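Local coordinates for protein Bd3459 (Bdellovibrio bacteriovorus, PDB 5CEC) that acts as a predatory endopeptidase, probably with the serine-type D-Ala-D-Ala carboxypeptidase chemistry of the S13 family, and is bound by the ankyrin-repeat immunity protein Bd3460, at residues V39-M44 / K403-Q408; G352-K357 / I378-L383; G369-K374 / S407-Q412. The protein carries 1 engineered substitution. One frame throughout, in Å; residues are numbered along the deposited sequence.

Contact 1. Residues V39-M44 / K403-Q408; sequences VYLNSM and KNKVSQ
Met44 extends straight from its strand, with CG anti to the backbone N (chi1 179°) and the chain outstretched to CE. Lys405, on helix 403-408, has CG beside its own backbone N (chi1 -73°). The two side chains run past each other in opposite directions. Met44 SD lies 3.9 Å from Lys405 CB. The methyl goes further, with Met44 CE 3.8 Å from the carbonyl Lys405 O. The lysine chain bends only at its last torsion, and Lys405 NZ ends 4.2 Å from Leu41 CD2. No hydrogen bond joins the segments. Within the helix, Lys403 O takes both the backbone N and the OG of Ser407, from opposite faces of its plane; the bond from Ser407 OG is 2.8 Å long. The helix also meets the immunity protein: Lys403 forms a salt bridge with Asp107 of the Bd3460 chain. Leu41 and Met44 lie on either side of a classic beta bulge, where Asn42 and Ser43 both face Leu383. The arrangement is a bulged strand of an antiparallel sheet with helix 394-411 packed against it, as in the penicillin-binding protein and beta-lactamase fold.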
ATOM      1  N   VAL A  39      -3.552 -11.179  19.436  1.00 17.63           N
ATOM      2  CA  VAL A  39      -4.473 -10.748  18.408  1.00 16.53           C
ATOM      3  C   VAL A  39      -5.901 -11.013  18.851  1.00 17.01           C
ATOM      4  O   VAL A  39      -6.211 -12.123  19.274  1.00 18.67           O
ATOM      5  CB  VAL A  39      -4.167 -11.469  17.090  1.00 17.71           C
ATOM      6  CG1 VAL A  39      -5.197 -11.170  16.020  1.00 19.30           C
ATOM      7  CG2 VAL A  39      -2.743 -11.105  16.665  1.00 19.15           C
ATOM      8  N   TYR A  40      -6.744  -9.980  18.770  1.00 17.04           N
ATOM      9  CA  TYR A  40      -8.195 -10.158  18.899  1.00 17.65           C
ATOM     10  C   TYR A  40      -8.893  -9.037  18.190  1.00 16.46           C
ATOM     11  O   TYR A  40      -8.286  -8.028  17.871  1.00 17.17           O
ATOM     12  CB  TYR A  40      -8.688 -10.262  20.342  1.00 18.27           C
ATOM     13  CG  TYR A  40      -8.135  -9.240  21.260  1.00 18.70           C
ATOM     14  CD1 TYR A  40      -8.642  -7.910  21.305  1.00 20.28           C
ATOM     15  CD2 TYR A  40      -7.105  -9.577  22.107  1.00 21.99           C
ATOM     16  CE1 TYR A  40      -8.081  -6.977  22.200  1.00 21.92           C
ATOM     17  CE2 TYR A  40      -6.568  -8.659  22.962  1.00 22.80           C
ATOM     18  CZ  TYR A  40      -7.036  -7.373  23.007  1.00 23.48           C
ATOM     19  OH  TYR A  40      -6.439  -6.491  23.872  1.00 28.24           O
ATOM     20  N   LEU A  41     -10.177  -9.242  17.927  1.00 17.75           N
ATOM     21  CA  LEU A  41     -11.001  -8.260  17.259  1.00 16.94           C
ATOM     22  C   LEU A  41     -11.300  -7.075  18.168  1.00 16.48           C
ATOM     23  O   LEU A  41     -11.683  -7.245  19.310  1.00 18.76           O
ATOM     24  CB  LEU A  41     -12.298  -8.908  16.811  1.00 19.57           C
ATOM     25  CG  LEU A  41     -13.244  -8.028  16.001  1.00 19.64           C
ATOM     26  CD1 LEU A  41     -12.667  -7.579  14.655  1.00 19.65           C
ATOM     27  CD2 LEU A  41     -14.549  -8.780  15.803  1.00 23.02           C
ATOM     28  N   ASN A  42     -11.124  -5.862  17.643  1.00 16.05           N
ATOM     29  CA  ASN A  42     -11.674  -4.662  18.283  1.00 17.19           C
ATOM     30  C   ASN A  42     -13.119  -4.497  17.831  1.00 17.16           C
ATOM     31  O   ASN A  42     -14.024  -4.492  18.651  1.00 19.85           O
ATOM     32  CB  ASN A  42     -10.852  -3.422  17.935  1.00 16.85           C
ATOM     33  CG  ASN A  42      -9.569  -3.326  18.718  1.00 17.30           C
ATOM     34  OD1 ASN A  42      -9.485  -3.841  19.833  1.00 19.09           O
ATOM     35  ND2 ASN A  42      -8.541  -2.675  18.128  1.00 16.63           N
ATOM     36  N   SER A  43     -13.337  -4.373  16.525  1.00 16.70           N
ATOM     37  CA  SER A  43     -14.693  -4.312  15.979  1.00 17.33           C
ATOM     38  C   SER A  43     -14.741  -4.643  14.509  1.00 16.76           C
ATOM     39  O   SER A  43     -13.823  -4.316  13.779  1.00 16.38           O
ATOM     40  CB  SER A  43     -15.302  -2.915  16.197  1.00 18.23           C
ATOM     41  OG  SER A  43     -16.658  -2.849  15.827  1.00 21.38           O
ATOM     42  N   MET A  44     -15.859  -5.246  14.085  1.00 16.33           N
ATOM     43  CA  MET A  44     -16.193  -5.413  12.674  1.00 16.72           C
ATOM     44  C   MET A  44     -17.604  -4.966  12.450  1.00 18.10           C
ATOM     45  O   MET A  44     -18.516  -5.260  13.234  1.00 19.95           O
ATOM     46  CB  MET A  44     -16.035  -6.875  12.218  1.00 17.34           C
ATOM     47  CG  MET A  44     -16.391  -7.108  10.766  1.00 17.76           C
ATOM     48  SD  MET A  44     -15.973  -8.770  10.220  1.00 20.56           S
ATOM     49  CE  MET A  44     -16.411  -8.670   8.490  1.00 21.00           C
ATOM     50  N   LYS A 403      -8.831 -11.666   6.739  1.00 13.61           N
ATOM     51  CA  LYS A 403      -9.224 -12.235   5.457  1.00 14.36           C
ATOM     52  C   LYS A 403     -10.320 -13.267   5.623  1.00 15.43           C
ATOM     53  O   LYS A 403     -11.287 -13.293   4.853  1.00 17.00           O
ATOM     54  CB  LYS A 403      -8.007 -12.895   4.797  1.00 14.95           C
ATOM     55  CG  LYS A 403      -6.962 -11.913   4.350  1.00 15.06           C
ATOM     56  CD  LYS A 403      -5.758 -12.606   3.721  1.00 15.27           C
ATOM     57  CE  LYS A 403      -4.702 -11.617   3.258  1.00 15.15           C
ATOM     58  NZ  LYS A 403      -3.528 -12.296   2.679  1.00 15.72           N
ATOM     59  N   ASN A 404     -10.200 -14.093   6.646  1.00 14.82           N
ATOM     60  CA  ASN A 404     -11.227 -15.112   6.910  1.00 16.78           C
ATOM     61  C   ASN A 404     -12.544 -14.492   7.302  1.00 16.55           C
ATOM     62  O   ASN A 404     -13.586 -14.994   6.881  1.00 18.21           O
ATOM     63  CB  ASN A 404     -10.735 -16.141   7.933  1.00 17.47           C
ATOM     64  CG  ASN A 404      -9.566 -17.009   7.401  1.00 18.43           C
ATOM     65  OD1 ASN A 404      -9.253 -17.006   6.216  1.00 18.22           O
ATOM     66  ND2 ASN A 404      -8.968 -17.759   8.259  1.00 19.00           N
ATOM     67  N   LYS A 405     -12.510 -13.410   8.074  1.00 15.06           N
ATOM     68  CA  LYS A 405     -13.775 -12.728   8.452  1.00 15.94           C
ATOM     69  C   LYS A 405     -14.458 -12.098   7.225  1.00 16.80           C
ATOM     70  O   LYS A 405     -15.696 -12.164   7.059  1.00 18.91           O
ATOM     71  CB  LYS A 405     -13.517 -11.653   9.515  1.00 17.89           C
ATOM     72  CG  LYS A 405     -13.207 -12.216  10.900  1.00 19.61           C
ATOM     73  CD  LYS A 405     -12.820 -11.121  11.860  1.00 21.03           C
ATOM     74  CE  LYS A 405     -12.331 -11.637  13.183  1.00 24.08           C
ATOM     75  NZ  LYS A 405     -13.417 -12.388  13.888  1.00 28.00           N
ATOM     76  N   VAL A 406     -13.665 -11.482   6.350  1.00 16.53           N
ATOM     77  CA  VAL A 406     -14.247 -10.910   5.132  1.00 16.73           C
ATOM     78  C   VAL A 406     -14.759 -12.030   4.218  1.00 16.51           C
ATOM     79  O   VAL A 406     -15.840 -11.910   3.619  1.00 17.44           O
ATOM     80  CB  VAL A 406     -13.249  -9.984   4.414  1.00 16.49           C
ATOM     81  CG1 VAL A 406     -13.839  -9.456   3.107  1.00 18.23           C
ATOM     82  CG2 VAL A 406     -12.873  -8.857   5.359  1.00 17.64           C
ATOM     83  N   SER A 407     -14.029 -13.140   4.145  1.00 16.91           N
ATOM     84  CA  SER A 407     -14.461 -14.266   3.318  1.00 18.00           C
ATOM     85  C   SER A 407     -15.787 -14.827   3.837  1.00 19.21           C
ATOM     86  O   SER A 407     -16.690 -15.172   3.056  1.00 20.83           O
ATOM     87  CB  SER A 407     -13.392 -15.347   3.294  1.00 17.61           C
ATOM     88  OG  SER A 407     -12.214 -14.851   2.717  1.00 17.51           O
ATOM     89  N   GLN A 408     -15.926 -14.899   5.158  1.00 19.30           N
ATOM     90  CA  GLN A 408     -17.172 -15.378   5.783  1.00 23.02           C
ATOM     91  C   GLN A 408     -18.327 -14.461   5.394  1.00 20.92           C
ATOM     92  O   GLN A 408     -19.424 -14.951   5.069  1.00 23.87           O
ATOM     93  CB  GLN A 408     -17.015 -15.446   7.307  1.00 24.63           C
ATOM     94  CG  GLN A 408     -18.196 -16.057   8.051  1.00 26.30           C
ATOM     95  CD  GLN A 408     -18.466 -17.505   7.647  1.00 32.11           C
ATOM     96  OE1 GLN A 408     -17.554 -18.306   7.467  1.00 38.26           O
ATOM     97  NE2 GLN A 408     -19.727 -17.836   7.492  1.00 36.52           N
TER

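Contact 2. Residues G352-K357 / I378-L383; sequences GSTTAK and IYFAVL
Strands 354-357 and 378-383 run in the same sense but are not sheet neighbours, and their closest CA atoms, Ala356 and Phe380, are 9.1 Å apart. Strand 364-373 lies between them and pairs antiparallel with both. Only side chains bridge the gap, and Phe380 does most of the work. Its CG stands between the backbone N and the carbonyl carbon (chi1 74°), which swings the ring across the middle strand. The ring passes over Gly369, with Phe380 CE2 3.8 Å from Gly369 CA. Beyond it, Phe380 CZ meets Ala356 CB at 4.1 Å. Thr354 presents its methyl to the next ring carbon, with CG2 4.1 Å from Phe380 CE2. Thr354 and Phe380 cross at about a right angle. These three strands belong to the antiparallel sheet of the penicillin-binding protein and beta-lactamase clan. Lys357 begins a KTG sequence that fits the motif lining the active site in that clan. Its side chain leads away from Phe380, and outside the two segments its NZ forms a salt bridge with a sulfate ion, probably from the crystallisation liquor. Phe380 is buried, and Val406 and Leu409 of helix 394-411 pack on it.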
ATOM      1  N   GLY A 352     -10.762 -10.567  -6.957  1.00 18.61           N
ATOM      2  CA  GLY A 352     -11.599  -9.998  -7.997  1.00 20.12           C
ATOM      3  C   GLY A 352     -12.930  -9.432  -7.560  1.00 21.15           C
ATOM      4  O   GLY A 352     -13.646  -8.870  -8.387  1.00 21.75           O
ATOM      5  N   SER A 353     -13.317  -9.659  -6.297  1.00 19.50           N
ATOM      6  CA  SER A 353     -14.616  -9.209  -5.780  1.00 20.88           C
ATOM      7  C   SER A 353     -14.503  -8.058  -4.797  1.00 19.02           C
ATOM      8  O   SER A 353     -15.496  -7.412  -4.495  1.00 19.36           O
ATOM      9  CB  SER A 353     -15.296 -10.358  -5.039  1.00 19.48           C
ATOM     10  OG  SER A 353     -14.597 -10.691  -3.851  1.00 18.69           O
ATOM     11  N   THR A 354     -13.316  -7.846  -4.244  1.00 17.20           N
ATOM     12  CA  THR A 354     -13.129  -7.030  -3.048  1.00 17.55           C
ATOM     13  C   THR A 354     -12.233  -5.847  -3.377  1.00 16.72           C
ATOM     14  O   THR A 354     -11.166  -6.016  -3.955  1.00 17.68           O
ATOM     15  CB  THR A 354     -12.541  -7.895  -1.945  1.00 17.25           C
ATOM     16  OG1 THR A 354     -13.468  -8.942  -1.675  1.00 17.79           O
ATOM     17  CG2 THR A 354     -12.303  -7.113  -0.669  1.00 16.80           C
ATOM     18  N   THR A 355     -12.697  -4.661  -2.989  1.00 15.56           N
ATOM     19  CA  THR A 355     -11.963  -3.406  -3.165  1.00 15.64           C
ATOM     20  C   THR A 355     -11.632  -2.965  -1.764  1.00 15.78           C
ATOM     21  O   THR A 355     -12.561  -2.748  -0.978  1.00 17.37           O
ATOM     22  CB  THR A 355     -12.799  -2.354  -3.903  1.00 16.51           C
ATOM     23  OG1 THR A 355     -13.306  -2.922  -5.129  1.00 18.29           O
ATOM     24  CG2 THR A 355     -12.027  -1.136  -4.221  1.00 18.51           C
ATOM     25  N   ALA A 356     -10.371  -2.811  -1.410  1.00 14.37           N
ATOM     26  CA  ALA A 356     -10.040  -2.657   0.020  1.00 14.59           C
ATOM     27  C   ALA A 356      -8.718  -1.939   0.247  1.00 14.23           C
ATOM     28  O   ALA A 356      -7.819  -1.962  -0.613  1.00 14.66           O
ATOM     29  CB  ALA A 356     -10.016  -3.995   0.724  1.00 16.72           C
ATOM     30  N   LYS A 357      -8.617  -1.342   1.431  1.00 13.41           N
ATOM     31  CA  LYS A 357      -7.433  -0.681   1.922  1.00 13.96           C
ATOM     32  C   LYS A 357      -7.025  -1.370   3.220  1.00 13.32           C
ATOM     33  O   LYS A 357      -7.824  -1.594   4.096  1.00 13.69           O
ATOM     34  CB  LYS A 357      -7.722   0.805   2.207  1.00 14.02           C
ATOM     35  CG  LYS A 357      -6.512   1.594   2.749  1.00 14.21           C
ATOM     36  CD  LYS A 357      -5.489   1.896   1.656  1.00 14.16           C
ATOM     37  CE  LYS A 357      -4.135   2.276   2.242  1.00 13.55           C
ATOM     38  NZ  LYS A 357      -3.393   1.083   2.765  1.00 14.14           N
ATOM     39  N   ILE A 378     -21.386  -4.754  -0.637  1.00 20.22           N
ATOM     40  CA  ILE A 378     -21.467  -4.610   0.814  1.00 19.63           C
ATOM     41  C   ILE A 378     -20.225  -3.882   1.314  1.00 18.33           C
ATOM     42  O   ILE A 378     -19.091  -4.298   1.032  1.00 18.63           O
ATOM     43  CB  ILE A 378     -21.591  -5.957   1.520  1.00 21.10           C
ATOM     44  CG1 ILE A 378     -22.734  -6.793   0.951  1.00 23.95           C
ATOM     45  CG2 ILE A 378     -21.758  -5.770   3.029  1.00 20.15           C
ATOM     46  CD1 ILE A 378     -22.750  -8.184   1.467  1.00 26.40           C
ATOM     47  N   TYR A 379     -20.410  -2.804   2.087  1.00 17.66           N
ATOM     48  CA  TYR A 379     -19.281  -2.134   2.749  1.00 17.42           C
ATOM     49  C   TYR A 379     -18.894  -2.869   4.024  1.00 17.20           C
ATOM     50  O   TYR A 379     -19.751  -3.419   4.727  1.00 18.34           O
ATOM     51  CB  TYR A 379     -19.658  -0.691   3.150  1.00 17.56           C
ATOM     52  CG  TYR A 379     -20.169   0.153   2.010  1.00 17.24           C
ATOM     53  CD1 TYR A 379     -19.408   0.328   0.859  1.00 18.68           C
ATOM     54  CD2 TYR A 379     -21.416   0.781   2.064  1.00 18.71           C
ATOM     55  CE1 TYR A 379     -19.861   1.088  -0.194  1.00 20.04           C
ATOM     56  CE2 TYR A 379     -21.871   1.551   1.016  1.00 20.52           C
ATOM     57  CZ  TYR A 379     -21.111   1.689  -0.123  1.00 20.04           C
ATOM     58  OH  TYR A 379     -21.578   2.435  -1.182  1.00 22.49           O
ATOM     59  N   PHE A 380     -17.602  -2.898   4.328  1.00 15.92           N
ATOM     60  CA  PHE A 380     -17.147  -3.516   5.559  1.00 16.59           C
ATOM     61  C   PHE A 380     -15.961  -2.776   6.135  1.00 14.19           C
ATOM     62  O   PHE A 380     -15.246  -2.073   5.423  1.00 15.30           O
ATOM     63  CB  PHE A 380     -16.750  -4.992   5.294  1.00 17.19           C
ATOM     64  CG  PHE A 380     -15.453  -5.145   4.552  1.00 16.61           C
ATOM     65  CD1 PHE A 380     -14.259  -5.177   5.242  1.00 16.52           C
ATOM     66  CD2 PHE A 380     -15.418  -5.170   3.156  1.00 16.31           C
ATOM     67  CE1 PHE A 380     -13.058  -5.259   4.560  1.00 15.97           C
ATOM     68  CE2 PHE A 380     -14.227  -5.230   2.486  1.00 15.08           C
ATOM     69  CZ  PHE A 380     -13.057  -5.281   3.188  1.00 16.12           C
ATOM     70  N   ALA A 381     -15.751  -2.986   7.424  1.00 14.57           N
ATOM     71  CA  ALA A 381     -14.519  -2.571   8.097  1.00 14.86           C
ATOM     72  C   ALA A 381     -14.206  -3.540   9.208  1.00 15.29           C
ATOM     73  O   ALA A 381     -15.109  -3.968   9.947  1.00 16.19           O
ATOM     74  CB  ALA A 381     -14.577  -1.156   8.607  1.00 17.00           C
ATOM     75  N   VAL A 382     -12.931  -3.923   9.286  1.00 14.82           N
ATOM     76  CA  VAL A 382     -12.450  -4.838  10.334  1.00 15.17           C
ATOM     77  C   VAL A 382     -11.280  -4.187  11.045  1.00 14.91           C
ATOM     78  O   VAL A 382     -10.285  -3.835  10.397  1.00 15.06           O
ATOM     79  CB  VAL A 382     -11.979  -6.206   9.767  1.00 15.70           C
ATOM     80  CG1 VAL A 382     -11.708  -7.188  10.894  1.00 15.81           C
ATOM     81  CG2 VAL A 382     -12.978  -6.780   8.778  1.00 17.58           C
ATOM     82  N   LEU A 383     -11.431  -4.013  12.363  1.00 15.10           N
ATOM     83  CA  LEU A 383     -10.432  -3.349  13.187  1.00 14.70           C
ATOM     84  C   LEU A 383      -9.928  -4.388  14.176  1.00 14.98           C
ATOM     85  O   LEU A 383     -10.662  -4.780  15.076  1.00 16.48           O
ATOM     86  CB  LEU A 383     -11.008  -2.133  13.901  1.00 15.57           C
ATOM     87  CG  LEU A 383     -11.724  -1.121  13.004  1.00 15.96           C
ATOM     88  CD1 LEU A 383     -12.307  -0.003  13.856  1.00 16.99           C
ATOM     89  CD2 LEU A 383     -10.829  -0.555  11.942  1.00 17.34           C
TER

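Contact 3. Residues G369-K374 / S407-Q412; sequences GSVSTK and SQLINQ
Val371 and Ile410 make the main apolar contact between strand 369-373 and helix 407-411, and their side chains cross obliquely. Ile410 CG1 is anti to its carbonyl carbon (chi1 -70°), and the chain continues extended to CD1. Ile410 CD1 comes to 3.7 Å from Val371 CG1, and Ile410 CG1 lies equally close to Val371 CB. The isoleucine thus lies along the branch point of the valine, touching CB and both methyls. Leu409 adds a looser contact from the previous helix position, with CD2 4.3 Å from Val371 CG2. Thr373 takes part through its methyl, CG2, which is 4.2 Å from Ile410 CA. Here the backbones come nearest, with the CA atoms of Thr373 and Ile410 6.1 Å apart. The axes of the two short elements approach to 9.1 Å, and their directions differ by 33°.

Polar groups find partners outside this interface. Thr373 OG1 is hydrogen-bonded to Gly376 O, at the start of the next strand. Asn411 ND2 is hydrogen-bonded to Arg173 O of the Bd3460 chain. Gln408 NE2 binds Ala207 O of the same partner.

No hydrogen bond crosses between the two segments. All four touching residues are buried and meet through carbon atoms alone. Between these two segments the attachment thus probably rests on close apolar fit and exclusion of water, while the amides of Gln408 and Asn411 bind the immunity protein.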
ATOM      1  N   GLY A 369     -13.428  -1.619   3.064  1.00 13.87           N
ATOM      2  CA  GLY A 369     -13.712  -1.572   1.636  1.00 14.36           C
ATOM      3  C   GLY A 369     -15.088  -2.093   1.332  1.00 15.31           C
ATOM      4  O   GLY A 369     -16.035  -1.991   2.147  1.00 16.43           O
ATOM      5  N   SER A 370     -15.202  -2.630   0.127  1.00 15.62           N
ATOM      6  CA  SER A 370     -16.421  -3.239  -0.331  1.00 16.43           C
ATOM      7  C   SER A 370     -16.160  -4.640  -0.842  1.00 16.43           C
ATOM      8  O   SER A 370     -15.093  -4.953  -1.408  1.00 17.56           O
ATOM      9  CB  SER A 370     -17.048  -2.401  -1.449  1.00 17.72           C
ATOM     10  OG  SER A 370     -16.271  -2.458  -2.631  1.00 19.32           O
ATOM     11  N   VAL A 371     -17.164  -5.489  -0.641  1.00 17.68           N
ATOM     12  CA  VAL A 371     -17.203  -6.794  -1.278  1.00 17.55           C
ATOM     13  C   VAL A 371     -18.382  -6.865  -2.236  1.00 19.13           C
ATOM     14  O   VAL A 371     -19.472  -6.385  -1.916  1.00 20.38           O
ATOM     15  CB  VAL A 371     -17.257  -7.962  -0.250  1.00 18.35           C
ATOM     16  CG1 VAL A 371     -15.975  -8.037   0.589  1.00 17.62           C
ATOM     17  CG2 VAL A 371     -18.467  -7.905   0.665  1.00 18.95           C
ATOM     18  N   SER A 372     -18.134  -7.433  -3.424  1.00 19.97           N
ATOM     19  CA  SER A 372     -19.138  -7.641  -4.442  1.00 20.67           C
ATOM     20  C   SER A 372     -19.548  -9.102  -4.304  1.00 22.79           C
ATOM     21  O   SER A 372     -18.724 -10.009  -4.439  1.00 22.66           O
ATOM     22  CB  SER A 372     -18.565  -7.357  -5.823  1.00 22.48           C
ATOM     23  OG  SER A 372     -19.519  -7.661  -6.821  1.00 25.24           O
ATOM     24  N   THR A 373     -20.809  -9.295  -3.966  1.00 23.67           N
ATOM     25  CA  THR A 373     -21.377 -10.621  -3.707  1.00 23.77           C
ATOM     26  C   THR A 373     -22.538 -10.915  -4.648  1.00 25.99           C
ATOM     27  O   THR A 373     -23.018 -10.018  -5.342  1.00 27.79           O
ATOM     28  CB  THR A 373     -21.823 -10.733  -2.230  1.00 23.43           C
ATOM     29  OG1 THR A 373     -23.049 -10.013  -2.023  1.00 25.05           O
ATOM     30  CG2 THR A 373     -20.752 -10.179  -1.268  1.00 22.21           C
ATOM     31  N   LYS A 374     -23.011 -12.168  -4.646  1.00 25.29           N
ATOM     32  CA  LYS A 374     -24.249 -12.530  -5.335  1.00 28.53           C
ATOM     33  C   LYS A 374     -25.396 -11.618  -4.920  1.00 26.99           C
ATOM     34  O   LYS A 374     -26.207 -11.262  -5.749  1.00 30.64           O
ATOM     35  CB  LYS A 374     -24.621 -13.988  -5.050  1.00 30.53           C
ATOM     36  CG  LYS A 374     -25.809 -14.530  -5.840  1.00 36.21           C
ATOM     37  CD  LYS A 374     -25.855 -16.054  -5.802  1.00 44.12           C
ATOM     38  CE  LYS A 374     -24.698 -16.679  -6.593  1.00 50.33           C
ATOM     39  NZ  LYS A 374     -25.027 -18.013  -7.181  1.00 56.89           N
ATOM     40  N   SER A 407     -14.029 -13.140   4.145  1.00 16.91           N
ATOM     41  CA  SER A 407     -14.461 -14.266   3.318  1.00 18.00           C
ATOM     42  C   SER A 407     -15.787 -14.827   3.837  1.00 19.21           C
ATOM     43  O   SER A 407     -16.690 -15.172   3.056  1.00 20.83           O
ATOM     44  CB  SER A 407     -13.392 -15.347   3.294  1.00 17.61           C
ATOM     45  OG  SER A 407     -12.214 -14.851   2.717  1.00 17.51           O
ATOM     46  N   GLN A 408     -15.926 -14.899   5.158  1.00 19.30           N
ATOM     47  CA  GLN A 408     -17.172 -15.378   5.783  1.00 23.02           C
ATOM     48  C   GLN A 408     -18.327 -14.461   5.394  1.00 20.92           C
ATOM     49  O   GLN A 408     -19.424 -14.951   5.069  1.00 23.87           O
ATOM     50  CB  GLN A 408     -17.015 -15.446   7.307  1.00 24.63           C
ATOM     51  CG  GLN A 408     -18.196 -16.057   8.051  1.00 26.30           C
ATOM     52  CD  GLN A 408     -18.466 -17.505   7.647  1.00 32.11           C
ATOM     53  OE1 GLN A 408     -17.554 -18.306   7.467  1.00 38.26           O
ATOM     54  NE2 GLN A 408     -19.727 -17.836   7.492  1.00 36.52           N
ATOM     55  N   LEU A 409     -18.093 -13.144   5.443  1.00 20.12           N
ATOM     56  CA  LEU A 409     -19.116 -12.185   5.031  1.00 20.46           C
ATOM     57  C   LEU A 409     -19.576 -12.409   3.587  1.00 20.20           C
ATOM     58  O   LEU A 409     -20.782 -12.374   3.270  1.00 21.43           O
ATOM     59  CB  LEU A 409     -18.623 -10.741   5.253  1.00 20.58           C
ATOM     60  CG  LEU A 409     -19.558  -9.621   4.797  1.00 21.12           C
ATOM     61  CD1 LEU A 409     -20.868  -9.622   5.587  1.00 23.83           C
ATOM     62  CD2 LEU A 409     -18.865  -8.279   4.941  1.00 20.68           C
ATOM     63  N   ILE A 410     -18.620 -12.675   2.716  1.00 19.41           N
ATOM     64  CA  ILE A 410     -18.943 -12.988   1.327  1.00 20.35           C
ATOM     65  C   ILE A 410     -19.755 -14.297   1.207  1.00 21.20           C
ATOM     66  O   ILE A 410     -20.757 -14.332   0.480  1.00 23.17           O
ATOM     67  CB  ILE A 410     -17.635 -13.055   0.470  1.00 19.57           C
ATOM     68  CG1 ILE A 410     -17.046 -11.658   0.311  1.00 19.75           C
ATOM     69  CG2 ILE A 410     -17.937 -13.648  -0.907  1.00 20.06           C
ATOM     70  CD1 ILE A 410     -15.631 -11.659  -0.207  1.00 19.75           C
ATOM     71  N   ASN A 411     -19.332 -15.335   1.933  1.00 23.00           N
ATOM     72  CA  ASN A 411     -20.007 -16.640   1.963  1.00 23.81           C
ATOM     73  C   ASN A 411     -21.475 -16.461   2.311  1.00 24.34           C
ATOM     74  O   ASN A 411     -22.362 -17.081   1.701  1.00 24.63           O
ATOM     75  CB  ASN A 411     -19.424 -17.594   3.062  1.00 26.74           C
ATOM     76  CG  ASN A 411     -18.056 -18.174   2.740  1.00 28.67           C
ATOM     77  OD1 ASN A 411     -17.575 -18.139   1.599  1.00 27.52           O
ATOM     78  ND2 ASN A 411     -17.402 -18.743   3.798  1.00 26.03           N
ATOM     79  N   GLN A 412     -21.730 -15.611   3.309  1.00 23.63           N
ATOM     80  CA  GLN A 412     -23.078 -15.396   3.831  1.00 24.37           C
ATOM     81  C   GLN A 412     -23.949 -14.522   2.949  1.00 24.99           C
ATOM     82  O   GLN A 412     -25.156 -14.392   3.200  1.00 29.27           O
ATOM     83  CB  GLN A 412     -23.002 -14.826   5.238  1.00 26.45           C
ATOM     84  CG  GLN A 412     -22.459 -15.859   6.196  1.00 31.69           C
ATOM     85  CD  GLN A 412     -22.183 -15.310   7.572  1.00 37.05           C
ATOM     86  OE1 GLN A 412     -22.029 -14.105   7.757  1.00 48.07           O
ATOM     87  NE2 GLN A 412     -22.118 -16.190   8.545  1.00 44.99           N
TER

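How the contacts relate
All three contacts belong to one antiparallel sheet and the helix 394-411 packed on it. Contacts 1 and 3 use overlapping parts of that helix, sharing Ser407 and Gln408; their centres are about 13 Å apart. They also touch directly, with Val406 CG1 3.6 Å from Val371 CG1. Contact 2 lies within the sheet, its centre about 8 Å from that of contact 3 and 11 Å from that of contact 1. Backbone bonds tie it to both: Ser43 O to Leu383 N, and Gly369 O to Phe380 N, each probably a hydrogen bond of 2.8 Å. Contact 2 also holds Lys357, which probably belongs to the active site.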